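Local coordinates for glycosyl transferase (PDB 5TZJ), which belongs to the family 2 glycosyl transferases and holds uridine-diphosphate-N-acetylglucosamine in a pocket of its mixed alpha/beta domain, at residues Y149-T154 with L180-A185; S113-I118 with L187-I192; E85-V90 with K155-A160. All blocks are in the same frame, centred on the assembly; numbering follows the deposited sequence.

Contact 1 (Y149-T154 with L180-A185); sequences YTLSPT and LFTMKA. With UD1 (uridine-diphosphate-N-acetylglucosamine), chain C.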
loop_
_atom_site.group_PDB
_atom_site.type_symbol
_atom_site.label_atom_id
_atom_site.label_comp_id
_atom_site.label_asym_id
_atom_site.label_seq_id
_atom_site.Cartn_x
_atom_site.Cartn_y
_atom_site.Cartn_z
ATOM N N TYR A 149 -4.348 2.807 6.352
ATOM C CA TYR A 149 -4.796 3.509 5.160
ATOM C C TYR A 149 -3.652 3.974 4.260
ATOM O O TYR A 149 -3.944 4.551 3.205
ATOM C CB TYR A 149 -5.695 4.677 5.553
ATOM C CG TYR A 149 -7.024 4.114 6.033
ATOM C CD1 TYR A 149 -7.174 3.655 7.335
ATOM C CD2 TYR A 149 -8.097 3.958 5.161
ATOM C CE1 TYR A 149 -8.390 3.093 7.779
ATOM C CE2 TYR A 149 -9.340 3.387 5.603
ATOM C CZ TYR A 149 -9.451 2.939 6.900
ATOM O OH TYR A 149 -10.630 2.350 7.338
ATOM N N THR A 150 -2.380 3.686 4.609
ATOM C CA THR A 150 -1.254 3.965 3.715
ATOM C C THR A 150 -0.298 2.766 3.688
ATOM O O THR A 150 0.420 2.504 4.655
ATOM C CB THR A 150 -0.529 5.283 4.069
ATOM O OG1 THR A 150 0.569 5.465 3.153
ATOM C CG2 THR A 150 0.005 5.312 5.492
ATOM N N LEU A 151 -0.320 2.022 2.570
ATOM C CA LEU A 151 0.475 0.813 2.394
ATOM C C LEU A 151 1.540 0.965 1.310
ATOM O O LEU A 151 2.224 -0.009 0.987
ATOM C CB LEU A 151 -0.452 -0.396 2.085
ATOM C CG LEU A 151 -1.511 -0.573 3.177
ATOM C CD1 LEU A 151 -2.478 -1.724 2.819
ATOM C CD2 LEU A 151 -0.786 -0.811 4.491
ATOM N N SER A 152 1.711 2.165 0.761
ATOM C CA SER A 152 2.732 2.378 -0.234
ATOM C C SER A 152 4.105 2.160 0.403
ATOM O O SER A 152 4.251 2.208 1.633
ATOM C CB SER A 152 2.606 3.787 -0.795
ATOM O OG SER A 152 2.926 4.754 0.205
ATOM N N PRO A 153 5.132 1.897 -0.395
ATOM C CA PRO A 153 6.442 1.617 0.201
ATOM C C PRO A 153 7.285 2.866 0.450
ATOM O O PRO A 153 8.472 2.744 0.811
ATOM C CB PRO A 153 7.084 0.702 -0.858
ATOM C CG PRO A 153 6.534 1.204 -2.165
ATOM C CD PRO A 153 5.101 1.634 -1.848
ATOM N N THR A 154 6.702 4.056 0.275
ATOM C CA THR A 154 7.432 5.341 0.321
ATOM C C THR A 154 7.603 5.807 1.770
ATOM O O THR A 154 7.150 6.881 2.175
ATOM C CB THR A 154 6.664 6.377 -0.486
ATOM O OG1 THR A 154 5.333 6.490 0.074
ATOM C CG2 THR A 154 6.554 5.912 -1.928
ATOM N N LEU A 180 1.074 -5.920 0.529
ATOM C CA LEU A 180 1.514 -7.068 1.326
ATOM C C LEU A 180 2.849 -6.749 2.003
ATOM O O LEU A 180 3.036 -7.023 3.192
ATOM C CB LEU A 180 1.623 -8.303 0.410
ATOM C CG LEU A 180 2.156 -9.641 0.988
ATOM C CD1 LEU A 180 1.279 -10.054 2.180
ATOM C CD2 LEU A 180 2.245 -10.767 -0.083
ATOM N N PHE A 181 3.769 -6.136 1.252
ATOM C CA PHE A 181 5.081 -5.770 1.776
ATOM C C PHE A 181 4.954 -4.901 3.020
ATOM O O PHE A 181 5.554 -5.185 4.061
ATOM C CB PHE A 181 5.852 -5.031 0.688
ATOM C CG PHE A 181 7.230 -4.507 1.146
ATOM C CD1 PHE A 181 8.361 -5.326 1.008
ATOM C CD2 PHE A 181 7.376 -3.239 1.657
ATOM C CE1 PHE A 181 9.637 -4.880 1.411
ATOM C CE2 PHE A 181 8.673 -2.759 2.097
ATOM C CZ PHE A 181 9.797 -3.590 1.955
ATOM N N THR A 182 4.171 -3.837 2.933
ATOM C CA THR A 182 4.092 -2.921 4.059
ATOM C C THR A 182 3.258 -3.512 5.196
ATOM O O THR A 182 3.568 -3.275 6.359
ATOM C CB THR A 182 3.513 -1.587 3.584
ATOM O OG1 THR A 182 4.465 -0.963 2.692
ATOM C CG2 THR A 182 3.193 -0.653 4.805
ATOM N N MET A 183 2.243 -4.328 4.886
ATOM C CA MET A 183 1.489 -4.966 5.969
ATOM C C MET A 183 2.378 -5.923 6.747
ATOM O O MET A 183 2.325 -5.962 7.989
ATOM C CB MET A 183 0.244 -5.705 5.429
ATOM C CG MET A 183 -0.959 -4.831 5.228
ATOM S SD MET A 183 -1.634 -4.065 6.750
ATOM C CE MET A 183 -1.592 -5.447 7.890
ATOM N N LYS A 184 3.203 -6.699 6.033
ATOM C CA LYS A 184 4.212 -7.535 6.682
ATOM C C LYS A 184 5.150 -6.694 7.547
ATOM O O LYS A 184 5.475 -7.073 8.681
ATOM C CB LYS A 184 5.038 -8.305 5.631
ATOM C CG LYS A 184 4.380 -9.568 5.033
ATOM C CD LYS A 184 5.258 -10.180 3.896
ATOM C CE LYS A 184 4.648 -11.466 3.282
ATOM N NZ LYS A 184 5.421 -12.052 2.122
ATOM N N ALA A 185 5.623 -5.568 7.017
ATOM C CA ALA A 185 6.548 -4.749 7.807
ATOM C C ALA A 185 5.834 -4.192 9.035
ATOM O O ALA A 185 6.405 -4.155 10.130
ATOM C CB ALA A 185 7.116 -3.602 6.966
HETATM C "C1'" UD1 C . 2.094 4.008 -6.903
HETATM C "C2'" UD1 C . 2.921 3.818 -5.638
HETATM C "C3'" UD1 C . 4.112 3.009 -6.027
HETATM C "C4'" UD1 C . 3.616 1.629 -6.286
HETATM C "C5'" UD1 C . 2.806 1.668 -7.584
HETATM C "C6'" UD1 C . 2.239 0.314 -7.896
HETATM C "C7'" UD1 C . 2.430 5.722 -4.077
HETATM C "C8'" UD1 C . 1.139 5.021 -3.695
HETATM N "N2'" UD1 C . 3.307 5.134 -5.057
HETATM O "O1'" UD1 C . 2.863 4.772 -7.757
HETATM O "O3'" UD1 C . 5.169 3.060 -5.027
HETATM O "O4'" UD1 C . 4.705 0.733 -6.383
HETATM O "O5'" UD1 C . 1.701 2.659 -7.469
HETATM O "O6'" UD1 C . 1.712 -0.260 -6.725
HETATM O "O7'" UD1 C . 2.723 6.761 -3.604
HETATM N N1 UD1 C . 8.686 0.692 -12.362
HETATM C C2 UD1 C . 9.621 -0.447 -12.587
HETATM N N3 UD1 C . 9.301 -1.508 -13.593
HETATM C C4 UD1 C . 8.050 -1.411 -14.338
HETATM C C5 UD1 C . 7.100 -0.278 -14.090
HETATM C C6 UD1 C . 7.432 0.767 -13.092
HETATM O O2 UD1 C . 10.619 -0.503 -11.975
HETATM O O4 UD1 C . 7.795 -2.251 -15.138
HETATM C C1B UD1 C . 9.007 1.659 -11.344
HETATM C C2B UD1 C . 8.781 3.209 -11.781
HETATM O "O2'" UD1 C . 9.961 3.669 -12.549
HETATM C C3B UD1 C . 8.580 3.845 -10.627
HETATM C C4B UD1 C . 7.923 2.816 -9.684
HETATM O O4B UD1 C . 8.177 1.440 -10.326
HETATM O O3B UD1 C . 9.882 4.220 -9.967
HETATM C C5B UD1 C . 6.513 2.959 -9.531
HETATM O O5B UD1 C . 5.889 2.853 -10.781
HETATM P PA UD1 C . 4.845 4.067 -11.183
HETATM O O1A UD1 C . 4.493 3.985 -12.646
HETATM O O2A UD1 C . 5.455 5.410 -10.826
HETATM O O3A UD1 C . 3.527 3.780 -10.202
HETATM P PB UD1 C . 2.601 4.882 -9.387
HETATM O O1B UD1 C . 2.859 6.317 -9.788
HETATM O O2B UD1 C . 1.213 4.468 -9.849
#

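Contact 2 (S113-I118 with L187-I192); sequences SDVLLI and LNANRI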
loop_
_atom_site.group_PDB
_atom_site.type_symbol
_atom_site.label_atom_id
_atom_site.label_comp_id
_atom_site.label_asym_id
_atom_site.label_seq_id
_atom_site.Cartn_x
_atom_site.Cartn_y
_atom_site.Cartn_z
ATOM N N SER A 113 12.689 3.739 15.904
ATOM C CA SER A 113 11.630 3.230 15.037
ATOM C C SER A 113 12.118 2.042 14.210
ATOM O O SER A 113 13.274 1.980 13.791
ATOM C CB SER A 113 11.140 4.343 14.097
ATOM O OG SER A 113 11.031 5.595 14.773
ATOM N N ASP A 114 11.213 1.095 13.956
ATOM C CA ASP A 114 11.455 0.057 12.957
ATOM C C ASP A 114 10.873 0.399 11.613
ATOM O O ASP A 114 11.402 -0.054 10.586
ATOM C CB ASP A 114 10.877 -1.283 13.410
ATOM C CG ASP A 114 11.538 -1.762 14.676
ATOM O OD1 ASP A 114 12.754 -1.464 14.840
ATOM O OD2 ASP A 114 10.840 -2.389 15.502
ATOM N N VAL A 115 9.795 1.176 11.618
ATOM C CA VAL A 115 9.144 1.687 10.422
ATOM C C VAL A 115 8.845 3.148 10.698
ATOM O O VAL A 115 8.231 3.472 11.722
ATOM C CB VAL A 115 7.852 0.890 10.092
ATOM C CG1 VAL A 115 7.040 1.531 8.973
ATOM C CG2 VAL A 115 8.193 -0.554 9.775
ATOM N N LEU A 116 9.289 4.040 9.817
ATOM C CA LEU A 116 9.040 5.469 10.005
ATOM C C LEU A 116 8.224 5.964 8.820
ATOM O O LEU A 116 8.715 5.988 7.688
ATOM C CB LEU A 116 10.341 6.264 10.147
ATOM C CG LEU A 116 10.278 7.793 10.286
ATOM C CD1 LEU A 116 9.382 8.312 11.471
ATOM C CD2 LEU A 116 11.661 8.365 10.436
ATOM N N LEU A 117 6.990 6.359 9.084
ATOM C CA LEU A 117 6.173 7.018 8.080
ATOM C C LEU A 117 6.631 8.459 7.992
ATOM O O LEU A 117 6.893 9.084 9.021
ATOM C CB LEU A 117 4.680 6.958 8.460
ATOM C CG LEU A 117 3.972 5.625 8.179
ATOM C CD1 LEU A 117 4.314 4.565 9.210
ATOM C CD2 LEU A 117 2.453 5.782 8.036
ATOM N N ILE A 118 6.709 8.996 6.772
ATOM C CA ILE A 118 7.105 10.386 6.580
ATOM C C ILE A 118 6.043 11.092 5.753
ATOM O O ILE A 118 5.503 10.523 4.797
ATOM C CB ILE A 118 8.489 10.501 5.930
ATOM C CG1 ILE A 118 8.526 9.727 4.598
ATOM C CG2 ILE A 118 9.573 10.050 6.911
ATOM C CD1 ILE A 118 9.864 9.922 3.869
ATOM N N LEU A 187 3.271 -5.616 10.615
ATOM C CA LEU A 187 2.993 -6.718 11.534
ATOM C C LEU A 187 4.240 -7.165 12.326
ATOM O O LEU A 187 4.117 -7.671 13.446
ATOM C CB LEU A 187 2.390 -7.887 10.753
ATOM C CG LEU A 187 0.912 -7.768 10.295
ATOM C CD1 LEU A 187 0.551 -8.840 9.264
ATOM C CD2 LEU A 187 -0.104 -7.800 11.481
ATOM N N ASN A 188 5.439 -7.010 11.769
ATOM C CA ASN A 188 6.656 -7.484 12.413
ATOM C C ASN A 188 7.402 -6.422 13.210
ATOM O O ASN A 188 8.324 -6.769 13.955
ATOM C CB ASN A 188 7.622 -8.063 11.357
ATOM C CG ASN A 188 7.183 -9.426 10.888
ATOM O OD1 ASN A 188 7.366 -10.428 11.593
ATOM N ND2 ASN A 188 6.571 -9.478 9.715
ATOM N N ALA A 189 7.047 -5.151 13.079
ATOM C CA ALA A 189 7.881 -4.112 13.653
ATOM C C ALA A 189 7.593 -4.003 15.140
ATOM O O ALA A 189 6.466 -4.204 15.584
ATOM C CB ALA A 189 7.626 -2.767 12.976
ATOM N N ASN A 190 8.623 -3.706 15.913
ATOM C CA ASN A 190 8.391 -3.438 17.321
ATOM C C ASN A 190 7.872 -2.030 17.540
ATOM O O ASN A 190 7.130 -1.792 18.495
ATOM C CB ASN A 190 9.668 -3.657 18.124
ATOM C CG ASN A 190 10.079 -5.106 18.147
ATOM O OD1 ASN A 190 9.223 -6.001 18.219
ATOM N ND2 ASN A 190 11.390 -5.357 18.065
ATOM N N ARG A 191 8.220 -1.097 16.664
ATOM C CA ARG A 191 7.773 0.278 16.826
ATOM C C ARG A 191 7.598 0.909 15.454
ATOM O O ARG A 191 8.486 0.804 14.590
ATOM C CB ARG A 191 8.764 1.107 17.652
ATOM C CG ARG A 191 8.551 2.585 17.457
ATOM C CD ARG A 191 9.213 3.404 18.528
ATOM N NE ARG A 191 8.907 2.868 19.844
ATOM C CZ ARG A 191 8.964 3.561 20.975
ATOM N NH1 ARG A 191 9.310 4.842 20.952
ATOM N NH2 ARG A 191 8.686 2.953 22.118
ATOM N N ILE A 192 6.461 1.569 15.278
ATOM C CA ILE A 192 6.087 2.273 14.060
ATOM C C ILE A 192 5.881 3.722 14.453
ATOM O O ILE A 192 5.187 4.005 15.437
ATOM C CB ILE A 192 4.785 1.695 13.449
ATOM C CG1 ILE A 192 4.890 0.188 13.193
ATOM C CG2 ILE A 192 4.369 2.458 12.167
ATOM C CD1 ILE A 192 3.550 -0.438 12.682
#

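Contact 3 (E85-V90 with K155-A160); sequences EFVLFV and KIYRTA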
loop_
_atom_site.group_PDB
_atom_site.type_symbol
_atom_site.label_atom_id
_atom_site.label_comp_id
_atom_site.label_asym_id
_atom_site.label_seq_id
_atom_site.Cartn_x
_atom_site.Cartn_y
_atom_site.Cartn_z
ATOM N N GLU A 85 21.560 0.999 7.236
ATOM C CA GLU A 85 20.849 0.470 8.406
ATOM C C GLU A 85 19.327 0.520 8.201
ATOM O O GLU A 85 18.599 -0.331 8.730
ATOM C CB GLU A 85 21.249 1.225 9.673
ATOM C CG GLU A 85 20.823 0.518 10.970
ATOM C CD GLU A 85 21.336 1.187 12.245
ATOM O OE1 GLU A 85 21.395 2.439 12.304
ATOM O OE2 GLU A 85 21.680 0.447 13.197
ATOM N N PHE A 86 18.859 1.488 7.413
ATOM C CA PHE A 86 17.466 1.703 7.061
ATOM C C PHE A 86 17.342 1.824 5.551
ATOM O O PHE A 86 18.281 2.284 4.895
ATOM C CB PHE A 86 16.974 2.983 7.731
ATOM C CG PHE A 86 16.785 2.831 9.211
ATOM C CD1 PHE A 86 17.822 3.082 10.089
ATOM C CD2 PHE A 86 15.578 2.391 9.710
ATOM C CE1 PHE A 86 17.645 2.905 11.441
ATOM C CE2 PHE A 86 15.395 2.214 11.055
ATOM C CZ PHE A 86 16.430 2.473 11.921
ATOM N N VAL A 87 16.175 1.456 4.997
ATOM C CA VAL A 87 15.913 1.747 3.597
ATOM C C VAL A 87 14.782 2.755 3.455
ATOM O O VAL A 87 13.836 2.819 4.261
ATOM C CB VAL A 87 15.618 0.494 2.747
ATOM C CG1 VAL A 87 16.822 -0.472 2.773
ATOM C CG2 VAL A 87 14.356 -0.206 3.191
ATOM N N LEU A 88 14.883 3.545 2.385
ATOM C CA LEU A 88 13.813 4.431 1.941
ATOM C C LEU A 88 13.558 4.144 0.475
ATOM O O LEU A 88 14.484 4.225 -0.335
ATOM C CB LEU A 88 14.184 5.899 2.114
ATOM C CG LEU A 88 13.259 6.919 1.445
ATOM C CD1 LEU A 88 11.827 6.885 2.004
ATOM C CD2 LEU A 88 13.901 8.340 1.612
ATOM N N PHE A 89 12.316 3.813 0.141
ATOM C CA PHE A 89 11.920 3.593 -1.242
ATOM C C PHE A 89 11.367 4.888 -1.833
ATOM O O PHE A 89 10.428 5.478 -1.295
ATOM C CB PHE A 89 10.864 2.485 -1.347
ATOM C CG PHE A 89 11.330 1.153 -0.849
ATOM C CD1 PHE A 89 12.055 0.272 -1.703
ATOM C CD2 PHE A 89 11.126 0.789 0.464
ATOM C CE1 PHE A 89 12.495 -0.962 -1.231
ATOM C CE2 PHE A 89 11.556 -0.450 0.941
ATOM C CZ PHE A 89 12.245 -1.325 0.091
ATOM N N VAL A 90 11.943 5.326 -2.943
ATOM C CA VAL A 90 11.435 6.488 -3.660
ATOM C C VAL A 90 11.234 6.103 -5.109
ATOM O O VAL A 90 12.165 5.598 -5.751
ATOM C CB VAL A 90 12.399 7.681 -3.592
ATOM C CG1 VAL A 90 11.703 8.903 -4.216
ATOM C CG2 VAL A 90 12.816 7.902 -2.174
ATOM N N LYS A 155 8.235 4.926 2.544
ATOM C CA LYS A 155 8.460 5.039 3.975
ATOM C C LYS A 155 9.882 4.563 4.249
ATOM O O LYS A 155 10.570 4.031 3.367
ATOM C CB LYS A 155 7.453 4.194 4.773
ATOM C CG LYS A 155 5.962 4.453 4.379
ATOM C CD LYS A 155 5.039 3.351 4.924
ATOM C CE LYS A 155 3.536 3.765 4.828
ATOM N NZ LYS A 155 3.144 4.004 3.425
ATOM N N ILE A 156 10.309 4.738 5.493
ATOM C CA ILE A 156 11.608 4.280 5.943
ATOM C C ILE A 156 11.420 3.010 6.758
ATOM O O ILE A 156 10.603 2.971 7.711
ATOM C CB ILE A 156 12.314 5.384 6.751
ATOM C CG1 ILE A 156 12.561 6.580 5.824
ATOM C CG2 ILE A 156 13.645 4.885 7.374
ATOM C CD1 ILE A 156 13.278 7.744 6.518
ATOM N N TYR A 157 12.198 1.971 6.406
ATOM C CA TYR A 157 12.110 0.670 7.061
ATOM C C TYR A 157 13.482 0.246 7.554
ATOM O O TYR A 157 14.473 0.403 6.837
ATOM C CB TYR A 157 11.612 -0.400 6.148
ATOM C CG TYR A 157 10.329 -0.102 5.400
ATOM C CD1 TYR A 157 9.153 -0.759 5.762
ATOM C CD2 TYR A 157 10.285 0.802 4.328
ATOM C CE1 TYR A 157 7.975 -0.533 5.088
ATOM C CE2 TYR A 157 9.084 1.038 3.634
ATOM C CZ TYR A 157 7.943 0.348 4.015
ATOM O OH TYR A 157 6.737 0.525 3.368
ATOM N N ARG A 158 13.538 -0.330 8.763
ATOM C CA ARG A 158 14.811 -0.857 9.237
ATOM C C ARG A 158 15.193 -2.041 8.364
ATOM O O ARG A 158 14.376 -2.944 8.154
ATOM C CB ARG A 158 14.728 -1.286 10.697
ATOM C CG ARG A 158 16.092 -1.749 11.280
ATOM C CD ARG A 158 15.884 -2.237 12.712
ATOM N NE ARG A 158 15.422 -1.151 13.573
ATOM C CZ ARG A 158 16.243 -0.288 14.191
ATOM N NH1 ARG A 158 17.560 -0.388 14.027
ATOM N NH2 ARG A 158 15.747 0.681 14.962
ATOM N N THR A 159 16.432 -2.035 7.849
ATOM C CA THR A 159 16.814 -3.055 6.874
ATOM C C THR A 159 16.742 -4.462 7.477
ATOM O O THR A 159 16.241 -5.398 6.837
ATOM C CB THR A 159 18.214 -2.739 6.319
ATOM O OG1 THR A 159 18.215 -1.400 5.793
ATOM C CG2 THR A 159 18.621 -3.739 5.209
ATOM N N ALA A 160 17.196 -4.626 8.724
ATOM C CA ALA A 160 17.103 -5.932 9.380
ATOM C C ALA A 160 15.657 -6.365 9.618
ATOM O O ALA A 160 15.380 -7.574 9.692
ATOM C CB ALA A 160 17.861 -5.919 10.706
HETATM O O HOH W 1 19.066 -2.826 9.912
#

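Contact 1 (Y149-T154 with L180-A185)
The peptide carbonyl of Leu151 is met from above its plane by the hydroxyl of Thr182: Thr182 OG1 donates to Leu151 O over 3.0 Å, lying 56° out of the carbonyl plane, away from the lone-pair directions. The same OG1 lies in the plane of the Phe181 ring, at its edge; Phe169 stacks on that ring and Tyr157 meets it edge-to-face. A further hydrogen bond joins Thr182 OG1 to Tyr157 OH, so this buried hydroxyl is gripped by two partners. With OG1 set beside the backbone N (chi1 -67°), Thr182 presents its methyl to the loop, and CG2 lies 4.0 Å from CD2 of Leu151. That branch of Leu151 also reaches SD of Met183, at 4.1 Å, whose chain bends twice on its way out of the helix. On the ligand side, CB of Ser152 comes within 3.5 Å of C8', the acetyl methyl of uridine-diphosphate-N-acetylglucosamine, and CD of Pro153 lies 3.5 Å from its O3'. Helix 177-188 thus backs the loop that lends Ser152 and Pro153 to the pocket of uridine-diphosphate-N-acetylglucosamine in this family 2 glycosyl transferase.

Contact 2 (S113-I118 with L187-I192)
Asp114 and the turn Ala189-Arg191 exchange the polar contacts. Asp114 OD2 accepts two backbone N-H groups: Asn190 N, 2.6 Å from OD2, uses the anti lone pair, whereas Arg191 N, at 3.1 Å from the same OD2, comes from above the carboxylate plane, 47° out of it. With chi1 at -62°, the carboxylate lies beside its own backbone N and leans over the start of the turn that follows helix 177-188. Its other oxygen, OD1, forms a salt bridge with Arg158, so the charge is shared between a turn and a neighbouring strand, which would probably keep it ionised. Returning the grip, Arg191 O accepts from Asp114 N at 2.8 Å and from Val115 N at 3.3 Å, the latter in the carbonyl plane. Farther along, CA of Ile192 makes a C-H...O contact of 3.4 Å to Val115 O.

The apolar contacts follow the polar ones. CB of Ala189 packs 3.6 Å from CB of Asp114 and also touches CG2 of Val115. Val115 and Ile192 put their side chains on the same face of the sheet, where Tyr186 of helix 177-188 covers them, and CD1 of Leu117 crosses to CG2 of Ile192 at 3.6 Å. Outside the pair, Arg191 forms a salt bridge with Glu139, and the hydroxyls of Ser113 and Ser193 are hydrogen-bonded. Val115 and Ile192 form a parallel beta bridge, which opens the pairing of strands 115-122 and 192-195 in the central mixed sheet of the alpha/beta glycosyl transferase domain.

Contact 3 (E85-V90 with K155-A160)
Val87 and Tyr157 form the central hydrogen-bonded pair of this antiparallel pairing: Val87 N donates to Tyr157 O over 2.7 Å, nearly in line with the carbonyl, and Tyr157 N returns a bond of 2.8 Å to Val87 O. On either side lie the non-hydrogen-bonded pairs Phe86 with Arg158 and Leu88 with Ile156, and C-H...O contacts add to the join, among them Ile156 CA to Val87 O. A third backbone bond, Thr159 N to Glu85 O at 2.9 Å, carries the pairing into the start of helix 159-164, and a water bridges Glu85 O to Ala160 N.

The side chains fill in around this frame. The Phe86 ring points its CZ at one face of the Arg158 guanidinium, 3.5 Å above the plane and over its centre, with the two planes 58° apart. Arg158 runs extended (chi1 -175°) along the ring before bending at chi3. On the same face, CB of Phe86 packs 3.9 Å from CG2 of Ile156. The opposite face bears Val87 and Tyr157, where CG2 of Val87 lies 4.0 Å from CB of Tyr157. Beyond them, Tyr157 CE2 lies near the plane of the Phe89 ring, at its edge, 3.8 Å from Phe89 CD2; the two rings are set obliquely.

In the second shell, Thr159 OG1 bonds Gly84 O, and Lys155 NZ reaches back to Ser152 O and Thr150 OG1. Helix 100-111 covers Phe86, Leu88 and Ile156, while Phe169 meets Phe89 edge-to-face. Strand 86-89 runs parallel to strand 3-9 on its other side and antiparallel to strand 156-158, which makes the central sheet mixed, as in the nucleotide-binding GT-A fold.

Overall arrangement
The three contacts lie 10 to 12 Å apart, centre to centre, and their segments run along the chain in the order 85-90, 113-118, 149-154, 155-160, 180-185 and 187-192. Contacts 2 and 3 share the mixed sheet: strand 115-122 neighbours strand 156-158, and Leu116 N probably bonds Ile156 O. Contacts 1 and 2 both use helix 177-188, which packs on the pocket loop and then leads into strand 192-195. Contact 1 meets contact 3 where the loop 149-154 runs straight into segment 155-160. The sheet, the helix and the loop bordering the bound uridine-diphosphate-N-acetylglucosamine are thereby joined in one buried core.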